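Local coordinates for bromo domain-containing protein (Trypanosoma cruzi, PDB 6NEY) that is of uncharacterised function but carries, as part of a longer protein, a bromodomain, a domain that typically recognises acetylated lysine, and probably acts in transcription, at residues Ala17-Leu22 with Thr75-Asp80; Phe31-Asp34 with Val38-His41. All coordinates share one frame; numbering follows the deposited sequence.

Interaction 1: residues Ala17-Leu22 with Thr75-Asp80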
loop_
_atom_site.group_PDB
_atom_site.type_symbol
_atom_site.label_atom_id
_atom_site.label_comp_id
_atom_site.label_asym_id
_atom_site.label_seq_id
_atom_site.Cartn_x
_atom_site.Cartn_y
_atom_site.Cartn_z
ATOM N N ALA A 17 -0.658 0.912 11.314
ATOM C CA ALA A 17 -1.201 2.285 11.415
ATOM C C ALA A 17 -0.931 3.033 10.106
ATOM O O ALA A 17 -1.851 3.743 9.639
ATOM C CB ALA A 17 -0.616 2.998 12.614
ATOM N N LEU A 18 0.292 2.923 9.573
ATOM C CA LEU A 18 0.691 3.581 8.298
ATOM C C LEU A 18 -0.211 3.089 7.158
ATOM O O LEU A 18 -0.744 3.905 6.402
ATOM C CB LEU A 18 2.158 3.251 8.001
ATOM C CG LEU A 18 2.699 3.808 6.687
ATOM C CD1 LEU A 18 2.585 5.320 6.657
ATOM C CD2 LEU A 18 4.141 3.361 6.500
ATOM N N VAL A 19 -0.385 1.777 7.036
ATOM C CA VAL A 19 -1.213 1.222 5.925
ATOM C C VAL A 19 -2.656 1.716 6.101
ATOM O O VAL A 19 -3.268 2.136 5.116
ATOM C CB VAL A 19 -1.162 -0.311 5.891
ATOM C CG1 VAL A 19 -2.223 -0.840 4.946
ATOM C CG2 VAL A 19 0.234 -0.832 5.552
ATOM N N ARG A 20 -3.188 1.689 7.325
ATOM C CA ARG A 20 -4.594 2.076 7.570
ATOM C C ARG A 20 -4.762 3.540 7.171
ATOM O O ARG A 20 -5.846 3.893 6.615
ATOM C CB ARG A 20 -4.975 1.799 9.025
ATOM C CG ARG A 20 -5.024 0.307 9.325
ATOM C CD ARG A 20 -5.630 0.000 10.682
ATOM N NE ARG A 20 -7.032 0.384 10.710
ATOM C CZ ARG A 20 -7.973 -0.167 9.941
ATOM N N SER A 21 -3.721 4.344 7.398
ATOM C CA SER A 21 -3.728 5.801 7.114
ATOM C C SER A 21 -3.868 6.016 5.604
ATOM O O SER A 21 -4.267 7.116 5.228
ATOM C CB SER A 21 -2.523 6.525 7.689
ATOM O OG SER A 21 -1.363 6.399 6.870
ATOM N N LEU A 22 -3.600 4.995 4.772
ATOM C CA LEU A 22 -3.667 5.146 3.294
ATOM C C LEU A 22 -5.104 4.958 2.799
ATOM O O LEU A 22 -5.361 5.286 1.630
ATOM C CB LEU A 22 -2.712 4.178 2.599
ATOM C CG LEU A 22 -1.267 4.223 3.085
ATOM C CD1 LEU A 22 -0.384 3.302 2.276
ATOM C CD2 LEU A 22 -0.703 5.641 3.077
ATOM N N THR A 75 10.451 -1.019 0.680
ATOM C CA THR A 75 10.356 -1.337 -0.768
ATOM C C THR A 75 9.151 -2.246 -1.036
ATOM O O THR A 75 8.430 -1.991 -2.028
ATOM C CB THR A 75 11.655 -1.978 -1.279
ATOM O OG1 THR A 75 12.710 -1.076 -0.941
ATOM C CG2 THR A 75 11.616 -2.245 -2.767
ATOM N N ALA A 76 8.972 -3.296 -0.233
ATOM C CA ALA A 76 7.927 -4.330 -0.422
ATOM C C ALA A 76 6.538 -3.687 -0.333
ATOM O O ALA A 76 5.642 -4.018 -1.152
ATOM C CB ALA A 76 8.091 -5.415 0.610
ATOM N N LEU A 77 6.368 -2.766 0.618
ATOM C CA LEU A 77 5.092 -2.018 0.789
ATOM C C LEU A 77 4.901 -1.088 -0.407
ATOM O O LEU A 77 3.781 -1.052 -0.942
ATOM C CB LEU A 77 5.095 -1.220 2.100
ATOM C CG LEU A 77 3.902 -0.275 2.278
ATOM C CD1 LEU A 77 2.578 -1.006 2.156
ATOM C CD2 LEU A 77 3.977 0.459 3.606
ATOM N N ARG A 78 5.939 -0.350 -0.810
ATOM C CA ARG A 78 5.873 0.554 -2.001
ATOM C C ARG A 78 5.490 -0.252 -3.259
ATOM O O ARG A 78 4.681 0.264 -4.056
ATOM C CB ARG A 78 7.186 1.315 -2.224
ATOM C CG ARG A 78 7.555 2.312 -1.132
ATOM C CD ARG A 78 8.918 2.907 -1.463
ATOM N NE ARG A 78 9.544 3.718 -0.419
ATOM C CZ ARG A 78 9.302 5.000 -0.164
ATOM N NH1 ARG A 78 8.377 5.678 -0.828
ATOM N NH2 ARG A 78 9.966 5.594 0.807
ATOM N N GLU A 79 6.064 -1.445 -3.455
ATOM C CA GLU A 79 5.721 -2.393 -4.564
ATOM C C GLU A 79 4.251 -2.835 -4.483
ATOM O O GLU A 79 3.580 -2.893 -5.536
ATOM C CB GLU A 79 6.616 -3.633 -4.529
ATOM N N ASP A 80 3.740 -3.126 -3.288
ATOM C CA ASP A 80 2.323 -3.531 -3.117
ATOM C C ASP A 80 1.412 -2.342 -3.466
ATOM O O ASP A 80 0.400 -2.577 -4.142
ATOM C CB ASP A 80 2.054 -4.119 -1.734
ATOM C CG ASP A 80 2.488 -5.555 -1.555
ATOM O OD1 ASP A 80 2.824 -6.213 -2.577
ATOM O OD2 ASP A 80 2.499 -6.008 -0.389
#
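Helices 12-21 and 75-92 of the left-handed four-helix bundle of the bromodomain, its Z and B helices by family topology, meet here, with L18 and V19 on one side and L77 on the other. Within 75-80, L77 alone meets the first helix segment. Its CG lies anti to the backbone N (chi1 172°), which sends the fork of the side chain out toward the first helix, and its two methyls take different partners. CD1 of L77 meets CG2 of V19 at 4.1 Å, while L77 CD2 lies equally far, 4.1 Å, from CD2 of L18. In both pairs the side chains cross obliquely. The backbones stay well apart, V19 CA and L77 CA being 8.8 Å from each other, and at this spacing each touch is methyl against methyl. On the first helix, S21 OG gives a hydrogen bond to L18 O at 2.6 Å, tilted 20° from the carbonyl plane, which gives the L18 carbonyl a side-chain partner from its own segment.

Other parts of the chain close in around the three apolar residues: L18 also packs on Y116 of helix 97-124, and V19 on A59 and A60 of helix 56-64, while Y68, from the loop before helix 75-92, lies against L77. Beside L77 the polar neighbours look elsewhere, R78 to D114 and D80 to K62, both as salt bridges. With only 118 Å² buried and both distances near the van der Waals limit, the contact between 17-22 and 75-80 rests on apolar packing, with no directional bond across it.

Interaction 2: residues Phe31-Asp34 with Val38-His41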
loop_
_atom_site.group_PDB
_atom_site.type_symbol
_atom_site.label_atom_id
_atom_site.label_comp_id
_atom_site.label_asym_id
_atom_site.label_seq_id
_atom_site.Cartn_x
_atom_site.Cartn_y
_atom_site.Cartn_z
ATOM N N PHE A 31 -9.156 1.270 -3.109
ATOM C CA PHE A 31 -8.007 0.420 -2.717
ATOM C C PHE A 31 -8.313 -0.361 -1.441
ATOM O O PHE A 31 -7.447 -1.137 -1.016
ATOM C CB PHE A 31 -6.744 1.290 -2.653
ATOM C CG PHE A 31 -6.476 1.929 -3.988
ATOM C CD1 PHE A 31 -6.100 1.140 -5.064
ATOM C CD2 PHE A 31 -6.692 3.285 -4.191
ATOM C CE1 PHE A 31 -5.878 1.703 -6.313
ATOM C CE2 PHE A 31 -6.503 3.836 -5.451
ATOM C CZ PHE A 31 -6.094 3.051 -6.499
ATOM N N SER A 32 -9.459 -0.153 -0.797
ATOM C CA SER A 32 -9.704 -0.814 0.510
ATOM C C SER A 32 -10.766 -1.897 0.338
ATOM O O SER A 32 -10.788 -2.803 1.172
ATOM C CB SER A 32 -10.058 0.158 1.575
ATOM O OG SER A 32 -11.000 1.119 1.107
ATOM N N MET A 33 -11.587 -1.798 -0.714
ATOM C CA MET A 33 -12.628 -2.810 -1.022
ATOM C C MET A 33 -11.936 -4.122 -1.394
ATOM O O MET A 33 -10.804 -4.094 -1.944
ATOM C CB MET A 33 -13.587 -2.358 -2.136
ATOM C CG MET A 33 -13.094 -2.562 -3.560
ATOM S SD MET A 33 -14.421 -2.210 -4.790
ATOM C CE MET A 33 -14.139 -0.472 -5.127
ATOM N N ASP A 34 -12.587 -5.237 -1.073
ATOM C CA ASP A 34 -12.161 -6.596 -1.495
ATOM C C ASP A 34 -12.854 -6.881 -2.836
ATOM O O ASP A 34 -14.062 -7.239 -2.814
ATOM C CB ASP A 34 -12.494 -7.598 -0.393
ATOM C CG ASP A 34 -12.007 -9.011 -0.652
ATOM O OD1 ASP A 34 -11.673 -9.320 -1.819
ATOM O OD2 ASP A 34 -11.969 -9.791 0.324
ATOM N N VAL A 38 -16.972 -7.816 -3.456
ATOM C CA VAL A 38 -18.007 -6.845 -3.928
ATOM C C VAL A 38 -18.532 -7.320 -5.292
ATOM O O VAL A 38 -19.757 -7.239 -5.515
ATOM C CB VAL A 38 -17.463 -5.405 -4.003
ATOM C CG1 VAL A 38 -18.558 -4.405 -4.356
ATOM C CG2 VAL A 38 -16.768 -4.990 -2.711
ATOM N N TYR A 39 -17.634 -7.808 -6.153
ATOM C CA TYR A 39 -17.900 -8.228 -7.555
ATOM C C TYR A 39 -17.368 -9.649 -7.760
ATOM O O TYR A 39 -16.342 -9.843 -8.408
ATOM C CB TYR A 39 -17.272 -7.221 -8.522
ATOM C CG TYR A 39 -17.597 -5.786 -8.193
ATOM C CD1 TYR A 39 -18.863 -5.271 -8.432
ATOM C CD2 TYR A 39 -16.656 -4.951 -7.612
ATOM C CE1 TYR A 39 -19.184 -3.962 -8.111
ATOM C CE2 TYR A 39 -16.959 -3.637 -7.288
ATOM C CZ TYR A 39 -18.228 -3.144 -7.537
ATOM O OH TYR A 39 -18.540 -1.856 -7.221
ATOM N N PRO A 40 -18.031 -10.677 -7.179
ATOM C CA PRO A 40 -17.600 -12.073 -7.332
ATOM C C PRO A 40 -17.530 -12.527 -8.801
ATOM O O PRO A 40 -16.723 -13.399 -9.130
ATOM C CB PRO A 40 -18.671 -12.885 -6.588
ATOM C CG PRO A 40 -19.374 -11.893 -5.674
ATOM C CD PRO A 40 -19.220 -10.537 -6.324
ATOM N N HIS A 41 -18.356 -11.925 -9.664
ATOM C CA HIS A 41 -18.470 -12.280 -11.107
ATOM C C HIS A 41 -17.207 -11.879 -11.879
ATOM O O HIS A 41 -17.019 -12.396 -13.000
ATOM C CB HIS A 41 -19.723 -11.645 -11.730
ATOM C CG HIS A 41 -19.815 -10.171 -11.529
ATOM N ND1 HIS A 41 -20.475 -9.618 -10.442
ATOM C CD2 HIS A 41 -19.379 -9.136 -12.281
ATOM C CE1 HIS A 41 -20.427 -8.300 -10.530
ATOM N NE2 HIS A 41 -19.746 -7.985 -11.645
#
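M33 and Y39 meet with their side chains crossing at about a right angle, the thioether coming to the rim of the ring and not over a face. M33 SD is 3.8 Å from Y39 CE2. Measured to the centroid of the Y39 ring, M33 SD stands 5.2 Å away and 78° off the ring normal, a Met-aromatic contact of the edge type. M33 sets this up by placing CG between its own backbone N and carbonyl carbon (chi1 82°); an extended chi2 then carries SD to the ring edge, and the bend at chi3 only turns the terminal CE. V38 packs alongside both: its CG2 is 4.2 Å from M33 CB, again crossing nearly perpendicularly, while its CG1 sits 3.4 Å above one face of the Y39 ring, displaced toward the rim. All this happens in the long loop that links helices 12-21 and 56-64, the ZA loop of bromodomains, around the short helix 35-38. D34 is the N-cap of that helix, and V38 N donates to D34 O at 3.0 Å (162° at the hydrogen), nearly in line with the carbonyl. This is the i to i+4 bond of the single turn, running back to the carbonyl of the N-cap residue. The same D34 O has V38 CG2 at 3.5 Å. Upstream, F31 stacks with F105, and S32 OG bonds to OD1 of D23.

Interaction 1 is buried, about 3 Å from the centre of the chain to its own centre, whereas interaction 2 sits on the surface some 16 Å from it; the centres of the two contacts are 19 Å apart and they do not touch. The first joins helices distant in sequence through aliphatic groups alone. The second is local, spanning one short helix within the loop that leaves helix 12-21, and mixes a backbone hydrogen bond with sulfur-aromatic and aliphatic packing. Along the chain, 31-34 and 38-41 lie inside the loop closed by 17-22 and 75-80. F31 ties that excursion back to helix 75-92, on M84 and C88, further along the helix that carries L77.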